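Local coordinates for NanU sialic acid binding protein (Bacteroides fragilis, PDB 4L7T) that binds sialic acid with high affinity and, as a SusD-family protein of the outer membrane, probably passes it to the partner NanO, at residues S22-S27 and I106-A111; K124-G129 and G192-F197; Y199-W204 and A245-Q250. One frame throughout, in Å; residues are numbered along the deposited sequence.

Contact 1: S22-S27 and I106-A111; sequences SSIADS and INLMIA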
loop_
_atom_site.group_PDB
_atom_site.type_symbol
_atom_site.label_atom_id
_atom_site.label_comp_id
_atom_site.label_asym_id
_atom_site.label_seq_id
_atom_site.Cartn_x
_atom_site.Cartn_y
_atom_site.Cartn_z
ATOM N N SER A 22 -37.012 6.061 -1.409
ATOM C CA SER A 22 -36.195 5.121 -2.185
ATOM C C SER A 22 -34.901 4.789 -1.414
ATOM O O SER A 22 -34.220 5.686 -0.963
ATOM C CB SER A 22 -35.913 5.760 -3.549
ATOM O OG SER A 22 -35.132 4.943 -4.394
ATOM N N SER A 23 -34.595 3.499 -1.229
ATOM C CA SER A 23 -33.358 3.056 -0.566
ATOM C C SER A 23 -32.622 2.055 -1.452
ATOM O O SER A 23 -33.225 1.407 -2.334
ATOM C CB SER A 23 -33.660 2.354 0.757
ATOM O OG SER A 23 -32.663 1.349 1.021
ATOM N N ILE A 24 -31.330 1.881 -1.176
ATOM C CA ILE A 24 -30.572 0.955 -1.998
ATOM C C ILE A 24 -30.823 -0.530 -1.647
ATOM O O ILE A 24 -30.412 -1.418 -2.415
ATOM C CB ILE A 24 -29.060 1.270 -1.984
ATOM C CG1 ILE A 24 -28.496 1.064 -0.580
ATOM C CG2 ILE A 24 -28.769 2.646 -2.660
ATOM C CD1 ILE A 24 -26.940 1.335 -0.550
ATOM N N ALA A 25 -31.494 -0.815 -0.536
ATOM C CA ALA A 25 -31.796 -2.181 -0.140
ATOM C C ALA A 25 -33.195 -2.674 -0.681
ATOM O O ALA A 25 -33.590 -3.883 -0.496
ATOM C CB ALA A 25 -31.705 -2.338 1.354
ATOM N N ASP A 26 -33.854 -1.765 -1.383
ATOM C CA ASP A 26 -35.211 -2.026 -1.943
ATOM C C ASP A 26 -35.039 -3.167 -2.967
ATOM O O ASP A 26 -34.090 -3.121 -3.785
ATOM C CB ASP A 26 -35.813 -0.785 -2.650
ATOM C CG ASP A 26 -36.250 0.368 -1.661
ATOM O OD1 ASP A 26 -36.331 0.161 -0.417
ATOM O OD2 ASP A 26 -36.537 1.467 -2.197
ATOM N N SER A 27 -36.006 -4.089 -2.986
ATOM C CA SER A 27 -35.882 -5.325 -3.810
ATOM C C SER A 27 -35.714 -5.119 -5.299
ATOM O O SER A 27 -35.069 -5.944 -5.928
ATOM C CB SER A 27 -36.978 -6.323 -3.496
ATOM O OG SER A 27 -36.863 -6.639 -2.115
ATOM N N ILE A 106 -20.513 -3.549 1.897
ATOM C CA ILE A 106 -20.188 -4.959 1.684
ATOM C C ILE A 106 -21.110 -5.864 2.429
ATOM O O ILE A 106 -21.484 -6.930 1.933
ATOM C CB ILE A 106 -18.735 -5.263 2.160
ATOM C CG1 ILE A 106 -17.816 -4.432 1.326
ATOM C CG2 ILE A 106 -18.322 -6.718 1.977
ATOM C CD1 ILE A 106 -16.296 -4.455 1.913
ATOM N N ASN A 107 -21.495 -5.452 3.631
ATOM C CA ASN A 107 -22.326 -6.307 4.427
ATOM C C ASN A 107 -23.715 -6.516 3.718
ATOM O O ASN A 107 -24.284 -7.552 3.877
ATOM C CB ASN A 107 -22.510 -5.699 5.829
ATOM C CG ASN A 107 -21.254 -5.821 6.661
ATOM O OD1 ASN A 107 -20.375 -6.631 6.334
ATOM N ND2 ASN A 107 -21.137 -5.011 7.723
ATOM N N LEU A 108 -24.179 -5.477 3.055
ATOM C CA LEU A 108 -25.440 -5.426 2.221
ATOM C C LEU A 108 -25.260 -6.401 1.044
ATOM O O LEU A 108 -26.107 -7.299 0.841
ATOM C CB LEU A 108 -25.745 -4.034 1.656
ATOM C CG LEU A 108 -27.079 -4.019 0.833
ATOM C CD1 LEU A 108 -28.283 -4.480 1.655
ATOM C CD2 LEU A 108 -27.360 -2.664 0.177
ATOM N N MET A 109 -24.128 -6.257 0.339
ATOM C CA MET A 109 -23.828 -7.216 -0.807
ATOM C C MET A 109 -23.868 -8.637 -0.339
ATOM O O MET A 109 -24.473 -9.507 -1.010
ATOM C CB MET A 109 -22.513 -6.844 -1.506
ATOM C CG MET A 109 -22.139 -7.823 -2.689
ATOM S SD MET A 109 -23.277 -7.491 -4.001
ATOM C CE MET A 109 -22.502 -8.508 -5.342
ATOM N N ILE A 110 -23.213 -8.924 0.774
ATOM C CA ILE A 110 -23.185 -10.244 1.303
ATOM C C ILE A 110 -24.576 -10.811 1.601
ATOM O O ILE A 110 -24.846 -11.969 1.239
ATOM C CB ILE A 110 -22.248 -10.354 2.539
ATOM C CG1 ILE A 110 -20.821 -10.129 2.032
ATOM C CG2 ILE A 110 -22.444 -11.665 3.238
ATOM C CD1 ILE A 110 -19.773 -9.971 3.207
ATOM N N ALA A 111 -25.439 -10.025 2.299
ATOM C CA ALA A 111 -26.775 -10.538 2.637
ATOM C C ALA A 111 -27.571 -10.699 1.329
ATOM O O ALA A 111 -28.243 -11.706 1.159
ATOM C CB ALA A 111 -27.519 -9.546 3.560
#

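Contact 2: K124-G129 and G192-F197; sequences KNYYLG and GSDYSF. With EDO (1,2-ethanediol), chain G.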
loop_
_atom_site.group_PDB
_atom_site.type_symbol
_atom_site.label_atom_id
_atom_site.label_comp_id
_atom_site.label_asym_id
_atom_site.label_seq_id
_atom_site.Cartn_x
_atom_site.Cartn_y
_atom_site.Cartn_z
ATOM N N LYS A 124 -22.767 -16.353 -7.797
ATOM C CA LYS A 124 -23.047 -15.912 -6.447
ATOM C C LYS A 124 -21.817 -16.161 -5.551
ATOM O O LYS A 124 -21.362 -15.262 -4.809
ATOM C CB LYS A 124 -24.330 -16.654 -6.008
ATOM C CG LYS A 124 -24.517 -17.039 -4.601
ATOM C CD LYS A 124 -25.688 -18.111 -4.423
ATOM C CE LYS A 124 -26.675 -18.155 -5.577
ATOM N NZ LYS A 124 -27.919 -18.907 -5.108
ATOM N N ASN A 125 -21.182 -17.298 -5.762
ATOM C CA ASN A 125 -20.025 -17.641 -4.948
ATOM C C ASN A 125 -18.824 -16.737 -5.317
ATOM O O ASN A 125 -18.054 -16.403 -4.419
ATOM C CB ASN A 125 -19.726 -19.138 -5.068
ATOM C CG ASN A 125 -20.617 -19.986 -4.153
ATOM O OD1 ASN A 125 -21.044 -19.547 -3.099
ATOM N ND2 ASN A 125 -20.865 -21.233 -4.555
ATOM N N TYR A 126 -18.626 -16.360 -6.584
ATOM C CA TYR A 126 -17.527 -15.480 -6.906
ATOM C C TYR A 126 -17.765 -14.122 -6.222
ATOM O O TYR A 126 -16.797 -13.513 -5.698
ATOM C CB TYR A 126 -17.387 -15.320 -8.390
ATOM C CG TYR A 126 -16.041 -14.854 -8.767
ATOM C CD1 TYR A 126 -15.055 -15.770 -9.076
ATOM C CD2 TYR A 126 -15.736 -13.488 -8.781
ATOM C CE1 TYR A 126 -13.784 -15.322 -9.423
ATOM C CE2 TYR A 126 -14.461 -13.023 -9.109
ATOM C CZ TYR A 126 -13.487 -13.962 -9.446
ATOM O OH TYR A 126 -12.252 -13.482 -9.769
ATOM N N TYR A 127 -19.045 -13.676 -6.229
ATOM C CA TYR A 127 -19.281 -12.373 -5.563
ATOM C C TYR A 127 -18.977 -12.481 -4.086
ATOM O O TYR A 127 -18.459 -11.504 -3.505
ATOM C CB TYR A 127 -20.731 -11.920 -5.793
ATOM C CG TYR A 127 -20.983 -11.346 -7.177
ATOM C CD1 TYR A 127 -20.140 -10.444 -7.792
ATOM C CD2 TYR A 127 -22.155 -11.723 -7.878
ATOM C CE1 TYR A 127 -20.390 -9.896 -9.014
ATOM C CE2 TYR A 127 -22.430 -11.209 -9.101
ATOM C CZ TYR A 127 -21.584 -10.297 -9.708
ATOM O OH TYR A 127 -21.833 -9.800 -10.988
ATOM N N LEU A 128 -19.342 -13.581 -3.440
ATOM C CA LEU A 128 -19.044 -13.788 -2.039
ATOM C C LEU A 128 -17.534 -13.872 -1.801
ATOM O O LEU A 128 -16.985 -13.334 -0.839
ATOM C CB LEU A 128 -19.695 -15.050 -1.432
ATOM C CG LEU A 128 -21.242 -14.950 -1.484
ATOM C CD1 LEU A 128 -21.765 -16.248 -1.069
ATOM C CD2 LEU A 128 -21.717 -13.786 -0.487
ATOM N N GLY A 129 -16.827 -14.534 -2.691
ATOM C CA GLY A 129 -15.330 -14.457 -2.616
ATOM C C GLY A 129 -14.820 -13.044 -2.611
ATOM O O GLY A 129 -13.941 -12.721 -1.763
ATOM N N GLY A 192 -13.546 -21.138 -4.532
ATOM C CA GLY A 192 -13.270 -22.584 -4.795
ATOM C C GLY A 192 -11.837 -22.727 -5.340
ATOM O O GLY A 192 -10.868 -22.230 -4.745
ATOM N N SER A 193 -11.715 -23.354 -6.503
ATOM C CA SER A 193 -10.432 -23.446 -7.134
ATOM C C SER A 193 -10.245 -22.447 -8.268
ATOM O O SER A 193 -9.321 -22.613 -9.056
ATOM C CB SER A 193 -10.228 -24.867 -7.697
ATOM O OG SER A 193 -11.268 -25.184 -8.581
ATOM N N ASP A 194 -11.092 -21.405 -8.369
ATOM C CA ASP A 194 -10.998 -20.461 -9.492
ATOM C C ASP A 194 -9.965 -19.374 -9.141
ATOM O O ASP A 194 -10.279 -18.452 -8.362
ATOM C CB ASP A 194 -12.416 -19.872 -9.735
ATOM C CG ASP A 194 -12.499 -18.928 -10.918
ATOM O OD1 ASP A 194 -11.490 -18.702 -11.607
ATOM O OD2 ASP A 194 -13.605 -18.394 -11.255
ATOM N N TYR A 195 -8.777 -19.449 -9.727
ATOM C CA TYR A 195 -7.772 -18.378 -9.567
ATOM C C TYR A 195 -7.778 -17.377 -10.697
ATOM O O TYR A 195 -6.820 -16.586 -10.868
ATOM C CB TYR A 195 -6.345 -19.019 -9.445
ATOM C CG TYR A 195 -6.001 -19.504 -8.059
ATOM C CD1 TYR A 195 -5.082 -18.788 -7.272
ATOM C CD2 TYR A 195 -6.605 -20.622 -7.518
ATOM C CE1 TYR A 195 -4.739 -19.222 -6.026
ATOM C CE2 TYR A 195 -6.298 -21.048 -6.164
ATOM C CZ TYR A 195 -5.354 -20.299 -5.451
ATOM O OH TYR A 195 -5.056 -20.708 -4.139
ATOM N N SER A 196 -8.834 -17.359 -11.524
ATOM C CA SER A 196 -8.839 -16.415 -12.611
ATOM C C SER A 196 -9.105 -15.001 -12.082
ATOM O O SER A 196 -9.713 -14.812 -11.014
ATOM C CB SER A 196 -9.940 -16.772 -13.662
ATOM O OG SER A 196 -11.220 -16.489 -13.108
ATOM N N PHE A 197 -8.700 -14.017 -12.868
ATOM C CA PHE A 197 -9.144 -12.644 -12.545
ATOM C C PHE A 197 -10.457 -12.381 -13.343
ATOM O O PHE A 197 -10.417 -11.773 -14.407
ATOM C CB PHE A 197 -8.060 -11.691 -12.938
ATOM C CG PHE A 197 -6.774 -11.937 -12.177
ATOM C CD1 PHE A 197 -6.597 -11.384 -10.903
ATOM C CD2 PHE A 197 -5.731 -12.658 -12.756
ATOM C CE1 PHE A 197 -5.400 -11.586 -10.189
ATOM C CE2 PHE A 197 -4.522 -12.898 -12.048
ATOM C CZ PHE A 197 -4.356 -12.327 -10.760
HETATM C C1 EDO G . -6.894 -14.300 -15.783
HETATM O O1 EDO G . -8.299 -14.361 -15.678
HETATM C C2 EDO G . -6.362 -15.555 -15.147
HETATM O O2 EDO G . -5.337 -16.017 -16.018
#

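Contact 3: Y199-W204 and A245-Q250; sequences YGRYYW and ANVSLQ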
loop_
_atom_site.group_PDB
_atom_site.type_symbol
_atom_site.label_atom_id
_atom_site.label_comp_id
_atom_site.label_asym_id
_atom_site.label_seq_id
_atom_site.Cartn_x
_atom_site.Cartn_y
_atom_site.Cartn_z
ATOM N N TYR A 199 -13.007 -10.482 -13.268
ATOM C CA TYR A 199 -13.357 -9.122 -13.622
ATOM C C TYR A 199 -12.113 -8.268 -13.884
ATOM O O TYR A 199 -12.197 -7.021 -13.977
ATOM C CB TYR A 199 -14.269 -8.483 -12.563
ATOM C CG TYR A 199 -15.571 -9.223 -12.423
ATOM C CD1 TYR A 199 -16.398 -9.399 -13.538
ATOM C CD2 TYR A 199 -15.962 -9.822 -11.223
ATOM C CE1 TYR A 199 -17.630 -10.138 -13.371
ATOM C CE2 TYR A 199 -17.175 -10.542 -11.053
ATOM C CZ TYR A 199 -17.966 -10.738 -12.143
ATOM O OH TYR A 199 -19.150 -11.418 -11.978
ATOM N N GLY A 200 -10.949 -8.906 -13.943
ATOM C CA GLY A 200 -9.741 -8.162 -14.193
ATOM C C GLY A 200 -8.974 -7.882 -12.866
ATOM O O GLY A 200 -9.423 -8.229 -11.813
ATOM N N ARG A 201 -7.772 -7.346 -13.022
ATOM C CA ARG A 201 -6.839 -7.167 -11.859
ATOM C C ARG A 201 -7.178 -5.937 -10.998
ATOM O O ARG A 201 -6.510 -5.733 -9.985
ATOM C CB ARG A 201 -5.395 -7.137 -12.330
ATOM C CG ARG A 201 -4.939 -8.527 -13.026
ATOM C CD ARG A 201 -3.748 -8.336 -13.988
ATOM N NE ARG A 201 -3.608 -9.575 -14.790
ATOM C CZ ARG A 201 -2.862 -10.640 -14.462
ATOM N NH1 ARG A 201 -2.135 -10.674 -13.316
ATOM N NH2 ARG A 201 -2.816 -11.711 -15.303
ATOM N N TYR A 202 -8.236 -5.195 -11.406
ATOM C CA TYR A 202 -8.734 -4.119 -10.564
ATOM C C TYR A 202 -9.998 -4.491 -9.821
ATOM O O TYR A 202 -10.625 -3.587 -9.231
ATOM C CB TYR A 202 -9.120 -2.938 -11.440
ATOM C CG TYR A 202 -8.184 -2.380 -12.419
ATOM C CD1 TYR A 202 -7.121 -1.581 -12.005
ATOM C CD2 TYR A 202 -8.416 -2.530 -13.788
ATOM C CE1 TYR A 202 -6.287 -0.979 -12.913
ATOM C CE2 TYR A 202 -7.575 -1.912 -14.719
ATOM C CZ TYR A 202 -6.520 -1.134 -14.262
ATOM O OH TYR A 202 -5.653 -0.523 -15.113
ATOM N N TYR A 203 -10.322 -5.794 -9.723
ATOM C CA TYR A 203 -11.365 -6.365 -8.906
ATOM C C TYR A 203 -10.778 -7.436 -8.055
ATOM O O TYR A 203 -9.808 -8.133 -8.499
ATOM C CB TYR A 203 -12.548 -6.956 -9.777
ATOM C CG TYR A 203 -13.379 -5.791 -10.338
ATOM C CD1 TYR A 203 -14.506 -5.369 -9.671
ATOM C CD2 TYR A 203 -12.948 -5.108 -11.445
ATOM C CE1 TYR A 203 -15.238 -4.268 -10.127
ATOM C CE2 TYR A 203 -13.676 -3.957 -11.912
ATOM C CZ TYR A 203 -14.779 -3.562 -11.213
ATOM O OH TYR A 203 -15.533 -2.481 -11.667
ATOM N N TRP A 204 -11.390 -7.676 -6.898
ATOM C CA TRP A 204 -10.865 -8.682 -6.008
ATOM C C TRP A 204 -10.964 -10.103 -6.628
ATOM O O TRP A 204 -11.855 -10.378 -7.452
ATOM C CB TRP A 204 -11.597 -8.587 -4.650
ATOM C CG TRP A 204 -10.845 -9.253 -3.538
ATOM C CD1 TRP A 204 -10.915 -10.535 -3.171
ATOM C CD2 TRP A 204 -9.849 -8.623 -2.696
ATOM N NE1 TRP A 204 -10.052 -10.776 -2.050
ATOM C CE2 TRP A 204 -9.434 -9.598 -1.743
ATOM C CE3 TRP A 204 -9.357 -7.322 -2.599
ATOM C CZ2 TRP A 204 -8.449 -9.334 -0.743
ATOM C CZ3 TRP A 204 -8.361 -7.047 -1.582
ATOM C CH2 TRP A 204 -7.928 -8.051 -0.704
ATOM N N ALA A 245 -1.874 -18.846 -10.177
ATOM C CA ALA A 245 -2.341 -17.580 -10.732
ATOM C C ALA A 245 -1.534 -17.156 -11.940
ATOM O O ALA A 245 -0.294 -17.403 -12.015
ATOM C CB ALA A 245 -2.243 -16.467 -9.655
ATOM N N ASN A 246 -2.191 -16.426 -12.874
ATOM C CA ASN A 246 -1.410 -15.951 -14.022
ATOM C C ASN A 246 -0.651 -14.640 -13.698
ATOM O O ASN A 246 -1.175 -13.551 -13.852
ATOM C CB ASN A 246 -2.311 -15.666 -15.232
ATOM C CG ASN A 246 -1.489 -15.159 -16.404
ATOM O OD1 ASN A 246 -0.261 -15.305 -16.408
ATOM N ND2 ASN A 246 -2.139 -14.528 -17.343
ATOM N N VAL A 247 0.553 -14.790 -13.169
ATOM C CA VAL A 247 1.355 -13.670 -12.709
ATOM C C VAL A 247 2.790 -13.839 -13.119
ATOM O O VAL A 247 3.256 -14.985 -13.258
ATOM C CB VAL A 247 1.338 -13.579 -11.141
ATOM C CG1 VAL A 247 -0.073 -12.969 -10.647
ATOM C CG2 VAL A 247 1.716 -14.915 -10.425
ATOM N N SER A 248 3.479 -12.734 -13.356
ATOM C CA SER A 248 4.848 -12.754 -13.790
ATOM C C SER A 248 5.458 -11.405 -13.429
ATOM O O SER A 248 4.728 -10.386 -13.458
ATOM C CB SER A 248 4.830 -12.890 -15.324
ATOM O OG SER A 248 6.143 -13.015 -15.782
ATOM N N LEU A 249 6.747 -11.379 -13.122
ATOM C CA LEU A 249 7.437 -10.076 -13.084
ATOM C C LEU A 249 7.578 -9.378 -14.438
ATOM O O LEU A 249 8.066 -9.992 -15.407
ATOM C CB LEU A 249 8.798 -10.188 -12.391
ATOM C CG LEU A 249 8.764 -10.716 -10.963
ATOM C CD1 LEU A 249 10.215 -10.822 -10.518
ATOM C CD2 LEU A 249 7.999 -9.760 -10.019
ATOM N N GLN A 250 7.204 -8.096 -14.518
ATOM C CA GLN A 250 7.541 -7.311 -15.715
ATOM C C GLN A 250 9.102 -7.221 -15.850
ATOM O O GLN A 250 9.813 -7.007 -14.856
ATOM C CB GLN A 250 6.934 -5.909 -15.584
ATOM C CG GLN A 250 5.420 -5.892 -15.697
ATOM C CD GLN A 250 5.022 -6.034 -17.203
ATOM O OE1 GLN A 250 4.583 -7.085 -17.604
ATOM N NE2 GLN A 250 5.329 -5.022 -18.038
#

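Contact 1: S22-S27 and I106-A111
Leu108 meets Ile24 and Ala25 with its two methyl branches, one for each residue. The loop 22-27 contains a type I beta turn from Ser23 to Asp26, and it rests on one side of helix 99-115. Here, in this SusD-family protein, an N-terminal loop packs on helix 99-115, near the start of the modelled chain.

The contact across the two segments is apolar. Leu108 CD2 lies 4.0 Å from Ile24 CG1, and Ile24 CD1 is almost as close. The two side chains cross at a slant. CD1 of Leu108 takes the other partner and sits 4.0 Å from Ala25 CB. Leu108 has CG anti to its backbone nitrogen (chi1 -178°), and its CB points at the turn. This sets the fork of the side chain at the turn, with one methyl at each of its two middle residues. Leu108 is buried, while Ile24 is exposed. Trp30, Phe39 and Tyr155 also touch Leu108, and Tyr155 touches Ile24.

Polar bonds shape the turn itself. The backbone bond from Asp26 N to Ser23 O is weak, and side chains add two more ties. Ser23 OG accepts from Ala25 N at 2.9 Å, which makes an ST turn. Two carbonyls of the turn have partners beyond it: Ile24 O takes the indole N-H of Trp30, and Ala25 O takes the amine of Lys112. The latter is a second, polar tie to helix 99-115. The bond from Ser23 N to Asp26 OD2 is 3.0 Å long and practically straight at the hydrogen (179°), but it reaches OD2 from above the carboxylate plane, 59° out of it.

Contact 2: K124-G129 and G192-F197
Tyr126 reaches from its helix to the loop 192-197 and touches it at two points. Its OH lies within hydrogen-bonding distance of Ser196 O, at 3.1 Å, and that oxygen sits at the ring edge, near the ring plane. At CE1 the Tyr126 ring also meets the carboxylate of Asp194, with OD2 3.6 Å away. The ring and carboxylate planes are 54° apart, and the two side chains cross at about a right angle. CG of Tyr126 is anti to the backbone nitrogen (chi1 -159°), which carries the phenol out to the loop. The same OH is hydrogen-bonded to Lys198 N.

Asp194 is held by its other oxygen. OD1 accepts from Ser196 N at 3.0 Å, an Asx turn, and from Ser196 OG at 2.7 Å. The amide comes on the anti side and the hydroxyl on the syn side of the carboxylate, both somewhat out of its plane. These two bonds hold OD1, which leaves OD2 on the tyrosine side. A 1,2-ethanediol, probably from the crystallisation liquor, takes the Phe197 N-H through O1 at 2.9 Å.

Phe191 meets the Tyr126 ring edge-to-face, and Ser205 touches Tyr126 too. The contact ties helix 121-146 to the loop between helix 173-191 and helix 206-223, within the helical part of this SusD-family protein.

Contact 3: Y199-W204 and A245-Q250
The loop 199-204 makes a type I beta turn from Gly200 to Tyr203, and it faces an inverse gamma turn centred on Asn246 in the loop 245-250. The nearest CA atoms, those of Arg201 and Val247, are 10.5 Å apart. A long side chain has to span the gap, and Arg201 does so. Its CB points across, and the chain is extended from CG to NE.

The guanidinium ends on the carbonyl oxygen of Asn246. Both terminal nitrogens donate to that one atom. NH2 of Arg201 lies 2.9 Å from Asn246 O, and NH1 lies 3.1 Å from Asn246 O. NH1 and NH2 grip it end-on, and the oxygen lies in the guanidinium plane. NH1 comes in nearly in line with the C=O bond (161°), whereas NH2 is tilted from the carbonyl plane.

This is a surface contact of the SusD fold. It lies between a loop joining two helices (199-204), which precedes helix 206-223, and the loop that leads from helix 227-244 to strand 267-271. That strand joins in, because Ile267 O takes a further hydrogen bond from Arg201 NH1, which limits the turning of the guanidinium. The Arg201 backbone also bonds to Ser270. The arginine therefore links its own turn to both the 245-250 loop and the strand.

The Asn246 amide stands steeply to the guanidinium, with the planes 77° apart. Its ND2 lies 3.5 Å from Arg201 NH2, a plain approach of two donors. A methyl of Val247, CG1, lies at the edge of the guanidinium, near its plane, 4.1 Å from Arg201 NH1, a van der Waals contact. The Val247 side chain also packs on Tyr388 of helix 388-401.

The three contacts follow one another along the chain, each closing before the next opens. Contacts 1 and 2 have centres about 21 Å apart. They share the packing of helix 99-115 on helix 121-146, which are consecutive in the chain, and Met109 CE lies 3.7 Å from Tyr127 CG. Contacts 2 and 3 are closer, with centres about 14 Å apart, and use the same loop between helix 173-191 and helix 206-223. Tyr127 OH, on helix 121-146, and Tyr199 OH, in the loop, are 3.3 Å apart, a probable hydrogen bond. Contacts 1 and 3 do not touch, and their centres are about 29 Å apart. Contact 2 joins them along the helical side of the SusD-like fold.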